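Local atomic coordinates of ESX secretion system protein EccC (Thermomonospora curvata, PDB entry 4NH0), a protein that forms part of the ESX (type VII) secretion system that exports EsxA and EsxB, acting as a weakly active multi-domain ATPase and possibly as its translocase. Residues P904-A909 with T1142-S1147; P913-S918 with I966-P971; I922-D927 with V934-N939; V1104-K1109 with P1120-Q1125. One frame throughout, in Å; residues are numbered along the deposited sequence.

Contact 1 (P904-A909 with T1142-S1147); sequences PNVLPA and TAYRES. With ATP (adenosine-5'-triphosphate), chain F.
Val906 and Tyr1144 approach each other at a slant beside the adenine of the bound ATP, with Val906 CG2 4.0 Å from Tyr1144 CB. The tyrosine CG is turned away from the backbone N (chi1 176°), which lays the ring along the nucleotide. Its CD1 comes within 3.8 Å of ATP C5, while CE1 is 3.9 Å from C2' of the ribose; the ring meets the base obliquely. Asn905 brings its backbone O close to C2 of the adenine. Behind this, the side chains of Leu907 and Ala909 both meet Ala1143: Leu907 CG and Ala909 CB each lie 4.2 Å from Ala1143 CB, and Leu960 of helix 954-968 packs on both alanines. The two backbones run parallel. Tyr1144 N donates to Leu907 O, and Ala909 N reaches Tyr1144 O at 3.2 Å in a bent bond, 140° at the hydrogen, from a position tilted out of the carbonyl plane. Between them Pro908, which has no N-H to give, pairs with Tyr1144. On strand 1136-1144, Thr1142 O accepts a hydrogen bond from the exocyclic amine N6 of ATP at 3.2 Å along a nearly straight N-H...O line, whereas its hydroxyl is bonded to Gly1126. Ala1143 O takes a hydrogen bond from Asn956. The base is therefore met by carbonyl oxygens and by carbon surfaces. An acceptor set against N6 suits an amino group at C6, which is consistent with selection of adenine over a base carrying a keto oxygen there.

Contact 2 (P913-S918 with I966-P971); sequences PSAAES and IERYTP
Arg968 reaches across from the last turn of helix 954-968 to lie over Ala915, in the first turn of helix 915-918. At its CB the chain turns so that CG stands opposite the carbonyl carbon (chi1 -65°), and CG rests 3.7 Å from Ala915 CB. Extended from there, CD passes along Ile922 CG1 at 3.7 Å. NE faces Gly919 and Arg921, whose carbonyl oxygens it meets in weak hydrogen bonds. Ala915 CA stands 3.6 Å above one face of the guanidinium, toward its rim. NH1 bonds back to Gly964 O, one turn earlier in its own helix. NH2 gives a hydrogen bond to Ser918 OG at 3.3 Å, the oxygen lying almost in the guanidinium plane; that hydroxyl is also bonded to Arg921 O. The bonds to Gly964 O and Ser918 OG, with weaker ones at NE, limit the rotation of the arginine tip. At the N-cap of the short helix, Ser914 N is bonded at 3.0 Å to Glu917 OE1, three residues on, as in one half of a capping box. The contact joins this single-turn helix to the helix that follows the Walker A loop in a P-loop NTPase domain, near its C-terminal end.

Contact 3 (I922-D927 with V934-N939); sequences IPIGID and VYLDFN
Strands 922-927 and 934-936 form an antiparallel hairpin in which Ile922 and Leu936 are a hydrogen-bonded pair, Pro923 and Tyr935 a non-hydrogen-bonded one; the N-to-C directions of the two short segments differ by 139°. Ile922 and Leu936 exchange both backbone bonds. Ile924 N bonds to Val934 O at 2.9 Å, whereas Val934 N turns to Gly925 O, so that two residues face one valine, as in a beta bulge. Pro923 shares a face with Tyr935, and its CB lies 3.7 Å from CE1 of the Tyr935 ring, which also makes a cation-pi contact with Arg921. Val934 sets CG2 opposite its own carbonyl carbon (CG1 opposite the backbone N, chi1 174°), which brings CG2 to 4.0 Å from Asp927 CB. Across the sheet, Ile924 CG2 touches Leu936 CD1 at 3.8 Å, the two side chains crossing at about a right angle, and Phe1130 packs on both. Ile922 CD1 comes up to the edge of the Phe938 ring, 3.9 Å from CE2; this ring meets Phe1041 edge to face. Pro923, lacking an N-H, occupies a non-hydrogen-bonded position and costs the pairing no bond; four backbone bonds tie the strands, while Ile924, Val934 and Leu936 lend branched carbons to the packing.

Contact 4 (V1104-K1109 with P1120-Q1125); sequences VMSGNK and PHKLPQ. With ATP (adenosine-5'-triphosphate), chain F.
Ser1106 does with its side chain what a backbone carbonyl usually does between paired chains: OG accepts the N-H of Leu1123 at 3.1 Å in a nearly straight bond. Its chi1 of -179° swings OG away from the backbone N and toward that amide, and the same hydroxyl is hydrogen-bonded to Asp949. Next to it, Gly1107 N donates to His1121 O at 2.9 Å, standing well above the carbonyl plane, 64° out of it. Apart from Val1104, which closes strand 1102-1104, both segments belong to the loop that links two antiparallel neighbours of the third FtsK domain sheet, strands 1102-1104 and 1127-1132, and they meet without regular strand pairing. At the base of the loop, Val1104 CG1 lies 3.8 Å from Pro1120 CG, and Leu1123 CB packs on Ser1106 CB at 3.9 Å. Lys1109 bends at chi2, running its aliphatic chain past Pro1120 so that CE comes 3.7 Å from His1121 CB. The imidazole itself leads away and is bonded through NE2 to Tyr1129. On the nucleotide side, Met1105 reaches Cys952 of the ATP-binding loop. Gln1125, an ATP-binding residue, holds its amide beside the ribose, with NE2 3.2 Å from ATP O4'.

Overall arrangement
All four contacts lie in the third FtsK domain, but at different depths. Contact 3 is buried, a backbone-bonded strand pair with aliphatic and aromatic side chains; contact 2 is a surface contact held by an arginine; contacts 1 and 4 are partly buried and both touch the same ATP. Contacts 1 and 3 share one sheet, because strand 1136-1144 also pairs with strand 922-927 through Ala1143 N and Ile924 O, 3.0 Å apart. Contact 3 also borders contact 2, where Pro913 and Arg968 pack on Tyr935 and Pro923. Contact 4 meets contact 1 through Met1105 and Thr1142, yet remains about 17 Å from contact 2 between nearest atoms.

Contact 1 (P904-A909 with T1142-S1147)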
# COMPACT_ATOMS: atom_id res chain seq x y z
N PRO A 904 -21.57 -25.47 -3.24
CA PRO A 904 -21.10 -26.81 -3.60
C PRO A 904 -21.38 -27.14 -5.06
O PRO A 904 -22.39 -26.69 -5.60
CB PRO A 904 -21.91 -27.73 -2.68
CG PRO A 904 -22.39 -26.85 -1.57
CD PRO A 904 -22.61 -25.52 -2.20
N ASN A 905 -20.49 -27.90 -5.69
CA ASN A 905 -20.75 -28.41 -7.03
C ASN A 905 -21.91 -29.39 -6.99
O ASN A 905 -22.70 -29.47 -7.93
CB ASN A 905 -19.50 -29.07 -7.61
CG ASN A 905 -18.42 -28.07 -7.97
OD1 ASN A 905 -18.72 -26.96 -8.41
ND2 ASN A 905 -17.17 -28.46 -7.79
N VAL A 906 -22.00 -30.13 -5.89
CA VAL A 906 -23.11 -31.03 -5.66
C VAL A 906 -23.60 -30.90 -4.22
O VAL A 906 -22.84 -31.09 -3.27
CB VAL A 906 -22.72 -32.50 -5.95
CG1 VAL A 906 -21.33 -32.81 -5.40
CG2 VAL A 906 -23.76 -33.45 -5.39
N LEU A 907 -24.87 -30.56 -4.07
CA LEU A 907 -25.48 -30.42 -2.75
C LEU A 907 -26.43 -31.58 -2.48
O LEU A 907 -27.45 -31.70 -3.15
CB LEU A 907 -26.21 -29.09 -2.63
CG LEU A 907 -27.03 -28.88 -1.35
CD1 LEU A 907 -26.12 -28.88 -0.14
CD2 LEU A 907 -27.82 -27.59 -1.43
N PRO A 908 -26.09 -32.44 -1.52
CA PRO A 908 -26.96 -33.56 -1.17
C PRO A 908 -28.28 -33.08 -0.56
O PRO A 908 -28.28 -32.14 0.23
CB PRO A 908 -26.14 -34.34 -0.14
CG PRO A 908 -24.72 -33.94 -0.41
CD PRO A 908 -24.80 -32.51 -0.81
N ALA A 909 -29.38 -33.73 -0.91
CA ALA A 909 -30.69 -33.36 -0.40
C ALA A 909 -30.80 -33.64 1.09
O ALA A 909 -31.69 -33.11 1.77
CB ALA A 909 -31.78 -34.10 -1.16
N THR A 1142 -29.37 -25.78 -6.21
CA THR A 1142 -30.37 -26.80 -5.90
C THR A 1142 -29.71 -28.09 -5.43
O THR A 1142 -28.54 -28.34 -5.71
CB THR A 1142 -31.28 -27.09 -7.10
OG1 THR A 1142 -30.47 -27.46 -8.23
CG2 THR A 1142 -32.09 -25.87 -7.46
N ALA A 1143 -30.48 -28.91 -4.71
CA ALA A 1143 -29.94 -30.13 -4.12
C ALA A 1143 -30.06 -31.33 -5.05
O ALA A 1143 -31.00 -31.42 -5.85
CB ALA A 1143 -30.64 -30.41 -2.81
N TYR A 1144 -29.12 -32.25 -4.93
CA TYR A 1144 -29.10 -33.45 -5.76
C TYR A 1144 -29.74 -34.63 -5.04
O TYR A 1144 -29.40 -34.93 -3.90
CB TYR A 1144 -27.66 -33.79 -6.17
CG TYR A 1144 -27.54 -35.07 -6.96
CD1 TYR A 1144 -28.00 -35.16 -8.26
CD2 TYR A 1144 -26.94 -36.20 -6.40
CE1 TYR A 1144 -27.88 -36.33 -8.99
CE2 TYR A 1144 -26.82 -37.37 -7.12
CZ TYR A 1144 -27.29 -37.43 -8.41
OH TYR A 1144 -27.17 -38.60 -9.13
N ARG A 1145 -30.65 -35.31 -5.73
CA ARG A 1145 -31.36 -36.44 -5.15
C ARG A 1145 -31.07 -37.72 -5.93
O ARG A 1145 -31.49 -37.87 -7.07
CB ARG A 1145 -32.87 -36.17 -5.13
CG ARG A 1145 -33.70 -37.33 -4.62
CD ARG A 1145 -35.18 -36.99 -4.65
NE ARG A 1145 -36.01 -38.08 -4.14
CZ ARG A 1145 -36.43 -39.10 -4.88
NH1 ARG A 1145 -36.10 -39.18 -6.16
NH2 ARG A 1145 -37.19 -40.04 -4.33
N GLU A 1146 -30.35 -38.65 -5.30
CA GLU A 1146 -29.98 -39.90 -5.96
C GLU A 1146 -31.20 -40.78 -6.22
O GLU A 1146 -32.22 -40.66 -5.54
CB GLU A 1146 -28.95 -40.66 -5.13
CG GLU A 1146 -27.53 -40.61 -5.67
CD GLU A 1146 -27.34 -41.43 -6.94
OE1 GLU A 1146 -28.32 -42.00 -7.46
OE2 GLU A 1146 -26.19 -41.50 -7.43
N SER A 1147 -31.07 -41.66 -7.20
CA SER A 1147 -32.14 -42.57 -7.61
C SER A 1147 -33.41 -41.81 -7.97
O SER A 1147 -33.39 -40.91 -8.82
CB SER A 1147 -32.43 -43.59 -6.51
OG SER A 1147 -31.31 -44.43 -6.29
PG ATP F . -32.58 -33.46 -19.80
O1G ATP F . -32.36 -34.89 -19.38
O2G ATP F . -31.83 -33.05 -21.05
O3G ATP F . -34.02 -33.02 -19.77
PB ATP F . -32.38 -32.76 -17.11
O1B ATP F . -33.34 -33.91 -17.01
O2B ATP F . -32.79 -31.40 -16.62
O3B ATP F . -31.88 -32.60 -18.63
PA ATP F . -31.12 -34.09 -15.03
O1A ATP F . -31.86 -33.35 -13.94
O2A ATP F . -31.63 -35.44 -15.47
O3A ATP F . -31.04 -33.13 -16.31
O5' ATP F . -29.58 -34.23 -14.59
C5' ATP F . -28.57 -34.45 -15.57
C4' ATP F . -27.23 -34.51 -14.85
O4' ATP F . -27.09 -33.35 -14.03
C3' ATP F . -27.16 -35.73 -13.94
O3' ATP F . -26.13 -36.61 -14.39
C2' ATP F . -26.82 -35.20 -12.56
O2' ATP F . -25.60 -35.79 -12.11
C1' ATP F . -26.65 -33.70 -12.71
N9 ATP F . -27.48 -32.99 -11.71
C8 ATP F . -28.82 -32.93 -11.70
N7 ATP F . -29.27 -32.20 -10.64
C5 ATP F . -28.20 -31.77 -9.96
C6 ATP F . -27.96 -30.96 -8.74
N6 ATP F . -28.99 -30.44 -8.04
N1 ATP F . -26.68 -30.75 -8.37
C2 ATP F . -25.65 -31.26 -9.06
N3 ATP F . -25.79 -32.01 -10.17
C4 ATP F . -27.02 -32.30 -10.66

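Contact 2 (P913-S918 with I966-P971)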
# COMPACT_ATOMS: atom_id res chain seq x y z
N PRO A 913 -32.97 -29.26 5.46
CA PRO A 913 -33.83 -29.48 6.62
C PRO A 913 -34.88 -30.55 6.38
O PRO A 913 -35.41 -30.67 5.27
CB PRO A 913 -34.48 -28.11 6.82
CG PRO A 913 -33.46 -27.16 6.34
CD PRO A 913 -32.79 -27.82 5.17
N SER A 914 -35.17 -31.34 7.41
CA SER A 914 -36.16 -32.41 7.30
C SER A 914 -37.57 -31.84 7.28
O SER A 914 -37.77 -30.65 7.52
CB SER A 914 -36.00 -33.39 8.46
OG SER A 914 -36.33 -32.77 9.69
N ALA A 915 -38.54 -32.70 6.99
CA ALA A 915 -39.94 -32.30 6.99
C ALA A 915 -40.39 -31.93 8.40
O ALA A 915 -41.28 -31.10 8.58
CB ALA A 915 -40.81 -33.40 6.43
N ALA A 916 -39.77 -32.55 9.40
CA ALA A 916 -40.11 -32.31 10.79
C ALA A 916 -39.51 -31.00 11.29
O ALA A 916 -39.87 -30.51 12.36
CB ALA A 916 -39.64 -33.47 11.66
N GLU A 917 -38.59 -30.44 10.51
CA GLU A 917 -37.95 -29.18 10.86
C GLU A 917 -38.60 -28.01 10.13
O GLU A 917 -38.94 -27.00 10.75
CB GLU A 917 -36.46 -29.23 10.54
CG GLU A 917 -35.64 -30.11 11.46
CD GLU A 917 -34.18 -30.15 11.08
OE1 GLU A 917 -33.87 -30.26 9.88
OE2 GLU A 917 -33.32 -30.06 11.99
N SER A 918 -38.76 -28.14 8.82
CA SER A 918 -39.25 -27.05 7.99
C SER A 918 -40.76 -26.88 8.07
O SER A 918 -41.26 -25.76 8.02
CB SER A 918 -38.85 -27.29 6.53
OG SER A 918 -39.56 -28.38 5.98
N ILE A 966 -44.46 -35.52 -0.75
CA ILE A 966 -44.78 -36.82 -0.18
C ILE A 966 -44.55 -36.83 1.33
O ILE A 966 -45.41 -37.29 2.10
CB ILE A 966 -43.94 -37.95 -0.83
CG1 ILE A 966 -44.62 -38.47 -2.09
CG2 ILE A 966 -43.73 -39.10 0.13
CD1 ILE A 966 -44.44 -37.59 -3.30
N GLU A 967 -43.41 -36.30 1.76
CA GLU A 967 -43.02 -36.35 3.16
C GLU A 967 -43.79 -35.37 4.04
O GLU A 967 -43.73 -35.47 5.27
CB GLU A 967 -41.52 -36.06 3.29
CG GLU A 967 -40.63 -37.20 2.82
CD GLU A 967 -40.75 -38.43 3.69
OE1 GLU A 967 -41.04 -38.27 4.90
OE2 GLU A 967 -40.57 -39.55 3.18
N ARG A 968 -44.52 -34.45 3.43
CA ARG A 968 -45.18 -33.39 4.18
C ARG A 968 -46.70 -33.41 4.06
O ARG A 968 -47.40 -32.74 4.81
CB ARG A 968 -44.64 -32.03 3.73
CG ARG A 968 -43.17 -31.83 4.04
CD ARG A 968 -42.59 -30.63 3.32
NE ARG A 968 -41.22 -30.35 3.75
CZ ARG A 968 -40.17 -31.07 3.37
NH1 ARG A 968 -40.32 -32.10 2.56
NH2 ARG A 968 -38.96 -30.74 3.81
N TYR A 969 -47.21 -34.19 3.11
CA TYR A 969 -48.65 -34.31 2.92
C TYR A 969 -49.10 -35.76 2.86
O TYR A 969 -48.39 -36.62 2.33
CB TYR A 969 -49.09 -33.59 1.64
CG TYR A 969 -48.85 -32.10 1.62
CD1 TYR A 969 -49.77 -31.22 2.18
CD2 TYR A 969 -47.71 -31.57 1.03
CE1 TYR A 969 -49.55 -29.85 2.16
CE2 TYR A 969 -47.49 -30.21 1.00
CZ TYR A 969 -48.41 -29.35 1.57
OH TYR A 969 -48.19 -28.00 1.54
N THR A 970 -50.27 -36.04 3.41
CA THR A 970 -50.89 -37.36 3.28
C THR A 970 -51.71 -37.39 2.00
O THR A 970 -52.16 -36.35 1.53
CB THR A 970 -51.78 -37.69 4.50
OG1 THR A 970 -52.89 -36.78 4.55
CG2 THR A 970 -50.98 -37.58 5.79
N PRO A 971 -51.91 -38.59 1.42
CA PRO A 971 -52.69 -38.72 0.19
C PRO A 971 -54.11 -38.16 0.29
O PRO A 971 -54.76 -37.96 -0.74
CB PRO A 971 -52.73 -40.23 -0.03
CG PRO A 971 -51.47 -40.72 0.59
CD PRO A 971 -51.26 -39.85 1.80

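Contact 3 (I922-D927 with V934-N939)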
# COMPACT_ATOMS: atom_id res chain seq x y z
N ILE A 922 -40.94 -26.50 1.72
CA ILE A 922 -40.06 -27.47 1.08
C ILE A 922 -38.75 -26.82 0.64
O ILE A 922 -38.74 -26.04 -0.31
CB ILE A 922 -40.73 -28.12 -0.13
CG1 ILE A 922 -42.13 -28.62 0.23
CG2 ILE A 922 -39.87 -29.26 -0.66
CD1 ILE A 922 -42.90 -29.16 -0.95
N PRO A 923 -37.65 -27.15 1.32
CA PRO A 923 -36.33 -26.65 0.91
C PRO A 923 -35.89 -27.26 -0.41
O PRO A 923 -36.07 -28.46 -0.61
CB PRO A 923 -35.42 -27.09 2.06
CG PRO A 923 -36.09 -28.28 2.63
CD PRO A 923 -37.56 -28.01 2.51
N ILE A 924 -35.34 -26.44 -1.30
CA ILE A 924 -34.90 -26.93 -2.60
C ILE A 924 -33.40 -26.72 -2.79
O ILE A 924 -32.80 -27.27 -3.71
CB ILE A 924 -35.65 -26.23 -3.75
CG1 ILE A 924 -35.39 -24.73 -3.72
CG2 ILE A 924 -37.14 -26.52 -3.66
CD1 ILE A 924 -36.10 -23.97 -4.82
N GLY A 925 -32.80 -25.93 -1.91
CA GLY A 925 -31.37 -25.68 -1.97
C GLY A 925 -30.95 -24.53 -1.08
O GLY A 925 -31.72 -24.06 -0.25
N ILE A 926 -29.71 -24.08 -1.26
CA ILE A 926 -29.18 -22.96 -0.50
C ILE A 926 -28.70 -21.85 -1.43
O ILE A 926 -28.25 -22.12 -2.54
CB ILE A 926 -28.03 -23.40 0.43
CG1 ILE A 926 -26.87 -23.97 -0.39
CG2 ILE A 926 -28.52 -24.42 1.44
CD1 ILE A 926 -25.67 -24.34 0.44
N ASP A 927 -28.80 -20.61 -0.97
CA ASP A 927 -28.42 -19.47 -1.79
C ASP A 927 -26.94 -19.14 -1.66
O ASP A 927 -26.25 -19.68 -0.80
CB ASP A 927 -29.27 -18.24 -1.43
CG ASP A 927 -29.23 -17.92 0.05
OD1 ASP A 927 -28.39 -18.49 0.78
OD2 ASP A 927 -30.06 -17.10 0.50
N VAL A 934 -33.28 -22.42 0.93
CA VAL A 934 -34.31 -21.70 0.18
C VAL A 934 -35.56 -22.56 0.10
O VAL A 934 -35.50 -23.70 -0.35
CB VAL A 934 -33.83 -21.33 -1.23
CG1 VAL A 934 -34.97 -20.73 -2.04
CG2 VAL A 934 -32.66 -20.37 -1.16
N TYR A 935 -36.69 -22.01 0.53
CA TYR A 935 -37.92 -22.80 0.65
C TYR A 935 -38.97 -22.48 -0.40
O TYR A 935 -38.96 -21.40 -1.01
CB TYR A 935 -38.53 -22.60 2.04
CG TYR A 935 -37.63 -23.00 3.18
CD1 TYR A 935 -37.52 -24.32 3.58
CD2 TYR A 935 -36.88 -22.05 3.86
CE1 TYR A 935 -36.69 -24.68 4.63
CE2 TYR A 935 -36.06 -22.40 4.91
CZ TYR A 935 -35.97 -23.72 5.28
OH TYR A 935 -35.14 -24.07 6.32
N LEU A 936 -39.88 -23.42 -0.61
CA LEU A 936 -41.07 -23.21 -1.42
C LEU A 936 -42.30 -23.50 -0.58
O LEU A 936 -42.50 -24.63 -0.13
CB LEU A 936 -41.05 -24.10 -2.66
CG LEU A 936 -40.08 -23.72 -3.78
CD1 LEU A 936 -40.22 -24.69 -4.94
CD2 LEU A 936 -40.33 -22.30 -4.24
N ASP A 937 -43.13 -22.49 -0.36
CA ASP A 937 -44.32 -22.65 0.47
C ASP A 937 -45.58 -22.57 -0.37
O ASP A 937 -46.02 -21.48 -0.74
CB ASP A 937 -44.33 -21.59 1.57
CG ASP A 937 -45.49 -21.77 2.53
OD1 ASP A 937 -45.73 -20.86 3.34
OD2 ASP A 937 -46.15 -22.83 2.48
N PHE A 938 -46.17 -23.72 -0.66
CA PHE A 938 -47.34 -23.80 -1.53
C PHE A 938 -48.63 -23.37 -0.83
O PHE A 938 -49.73 -23.57 -1.37
CB PHE A 938 -47.50 -25.22 -2.08
CG PHE A 938 -46.44 -25.61 -3.07
CD1 PHE A 938 -46.37 -24.99 -4.30
CD2 PHE A 938 -45.52 -26.59 -2.77
CE1 PHE A 938 -45.40 -25.34 -5.22
CE2 PHE A 938 -44.55 -26.95 -3.68
CZ PHE A 938 -44.49 -26.33 -4.90
N ASN A 939 -48.51 -22.79 0.35
CA ASN A 939 -49.67 -22.24 1.05
C ASN A 939 -49.76 -20.74 0.81
O ASN A 939 -50.79 -20.12 1.06
CB ASN A 939 -49.60 -22.53 2.55
CG ASN A 939 -49.83 -23.99 2.87
OD1 ASN A 939 -50.51 -24.70 2.13
ND2 ASN A 939 -49.27 -24.45 3.98

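Contact 4 (V1104-K1109 with P1120-Q1125)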
# COMPACT_ATOMS: atom_id res chain seq x y z
N VAL A 1104 -34.36 -19.81 -12.82
CA VAL A 1104 -33.72 -19.75 -14.12
C VAL A 1104 -32.32 -20.35 -14.03
O VAL A 1104 -31.42 -19.76 -13.43
CB VAL A 1104 -33.63 -18.30 -14.64
CG1 VAL A 1104 -32.89 -18.26 -15.96
CG2 VAL A 1104 -35.02 -17.71 -14.79
N MET A 1105 -32.14 -21.51 -14.64
CA MET A 1105 -30.87 -22.22 -14.57
C MET A 1105 -29.95 -21.86 -15.72
O MET A 1105 -29.96 -20.73 -16.21
CB MET A 1105 -31.11 -23.73 -14.53
CG MET A 1105 -31.74 -24.22 -13.24
SD MET A 1105 -32.18 -25.97 -13.29
CE MET A 1105 -32.20 -26.36 -11.54
N SER A 1106 -29.15 -22.83 -16.15
CA SER A 1106 -28.20 -22.61 -17.23
C SER A 1106 -28.91 -22.37 -18.56
O SER A 1106 -29.90 -23.03 -18.87
CB SER A 1106 -27.25 -23.80 -17.36
OG SER A 1106 -26.31 -23.61 -18.40
N GLY A 1107 -28.40 -21.42 -19.33
CA GLY A 1107 -28.97 -21.11 -20.63
C GLY A 1107 -28.13 -20.11 -21.41
O GLY A 1107 -26.92 -20.03 -21.21
N ASN A 1108 -28.77 -19.37 -22.30
CA ASN A 1108 -28.09 -18.32 -23.03
C ASN A 1108 -28.93 -17.04 -23.08
O ASN A 1108 -30.13 -17.06 -22.80
CB ASN A 1108 -27.75 -18.78 -24.45
CG ASN A 1108 -28.98 -19.15 -25.25
OD1 ASN A 1108 -30.00 -19.56 -24.70
ND2 ASN A 1108 -28.88 -19.03 -26.57
N LYS A 1109 -28.27 -15.95 -23.44
CA LYS A 1109 -28.84 -14.61 -23.34
C LYS A 1109 -29.71 -14.29 -24.55
O LYS A 1109 -30.41 -13.27 -24.57
CB LYS A 1109 -27.73 -13.55 -23.19
CG LYS A 1109 -26.58 -13.89 -22.23
CD LYS A 1109 -25.62 -14.97 -22.75
CE LYS A 1109 -24.36 -15.08 -21.91
NZ LYS A 1109 -23.68 -16.39 -22.17
N PRO A 1120 -30.33 -15.03 -18.58
CA PRO A 1120 -29.73 -16.37 -18.49
C PRO A 1120 -28.32 -16.45 -19.05
O PRO A 1120 -27.95 -15.64 -19.90
CB PRO A 1120 -30.68 -17.23 -19.31
CG PRO A 1120 -31.99 -16.53 -19.23
CD PRO A 1120 -31.65 -15.07 -19.23
N HIS A 1121 -27.55 -17.42 -18.58
CA HIS A 1121 -26.20 -17.67 -19.08
C HIS A 1121 -25.73 -19.05 -18.64
O HIS A 1121 -26.44 -19.76 -17.93
CB HIS A 1121 -25.23 -16.59 -18.61
CG HIS A 1121 -25.19 -16.41 -17.13
ND1 HIS A 1121 -24.20 -16.95 -16.34
CD2 HIS A 1121 -26.03 -15.76 -16.29
CE1 HIS A 1121 -24.42 -16.63 -15.08
NE2 HIS A 1121 -25.53 -15.91 -15.02
N LYS A 1122 -24.53 -19.43 -19.07
CA LYS A 1122 -23.99 -20.76 -18.78
C LYS A 1122 -23.72 -20.95 -17.29
O LYS A 1122 -22.83 -20.31 -16.72
CB LYS A 1122 -22.71 -21.00 -19.58
CG LYS A 1122 -22.06 -22.35 -19.33
CD LYS A 1122 -22.97 -23.50 -19.72
CE LYS A 1122 -22.25 -24.84 -19.61
NZ LYS A 1122 -23.17 -25.99 -19.81
N LEU A 1123 -24.49 -21.83 -16.66
CA LEU A 1123 -24.33 -22.14 -15.25
C LEU A 1123 -24.02 -23.61 -15.04
O LEU A 1123 -24.44 -24.45 -15.84
CB LEU A 1123 -25.58 -21.75 -14.47
CG LEU A 1123 -25.82 -20.27 -14.21
CD1 LEU A 1123 -27.16 -20.06 -13.53
CD2 LEU A 1123 -24.70 -19.69 -13.37
N PRO A 1124 -23.28 -23.94 -13.98
CA PRO A 1124 -23.02 -25.34 -13.63
C PRO A 1124 -24.31 -26.07 -13.27
O PRO A 1124 -25.33 -25.43 -13.03
CB PRO A 1124 -22.10 -25.23 -12.41
CG PRO A 1124 -22.34 -23.87 -11.86
CD PRO A 1124 -22.61 -23.01 -13.05
N GLN A 1125 -24.26 -27.40 -13.25
CA GLN A 1125 -25.44 -28.21 -13.01
C GLN A 1125 -26.05 -27.94 -11.63
O GLN A 1125 -25.33 -27.88 -10.63
CB GLN A 1125 -25.11 -29.69 -13.15
CG GLN A 1125 -24.68 -30.09 -14.55
CD GLN A 1125 -24.38 -31.58 -14.66
OE1 GLN A 1125 -23.89 -32.20 -13.71
NE2 GLN A 1125 -24.67 -32.15 -15.82
PG ATP F . -32.58 -33.46 -19.80
O1G ATP F . -32.36 -34.89 -19.38
O2G ATP F . -31.83 -33.05 -21.05
O3G ATP F . -34.02 -33.02 -19.77
PB ATP F . -32.38 -32.76 -17.11
O1B ATP F . -33.34 -33.91 -17.01
O2B ATP F . -32.79 -31.40 -16.62
O3B ATP F . -31.88 -32.60 -18.63
PA ATP F . -31.12 -34.09 -15.03
O1A ATP F . -31.86 -33.35 -13.94
O2A ATP F . -31.63 -35.44 -15.47
O3A ATP F . -31.04 -33.13 -16.31
O5' ATP F . -29.58 -34.23 -14.59
C5' ATP F . -28.57 -34.45 -15.57
C4' ATP F . -27.23 -34.51 -14.85
O4' ATP F . -27.09 -33.35 -14.03
C3' ATP F . -27.16 -35.73 -13.94
O3' ATP F . -26.13 -36.61 -14.39
C2' ATP F . -26.82 -35.20 -12.56
O2' ATP F . -25.60 -35.79 -12.11
C1' ATP F . -26.65 -33.70 -12.71
N9 ATP F . -27.48 -32.99 -11.71
C8 ATP F . -28.82 -32.93 -11.70
N7 ATP F . -29.27 -32.20 -10.64
C5 ATP F . -28.20 -31.77 -9.96
C6 ATP F . -27.96 -30.96 -8.74
N6 ATP F . -28.99 -30.44 -8.04
N1 ATP F . -26.68 -30.75 -8.37
C2 ATP F . -25.65 -31.26 -9.06
N3 ATP F . -25.79 -32.01 -10.17
C4 ATP F . -27.02 -32.30 -10.66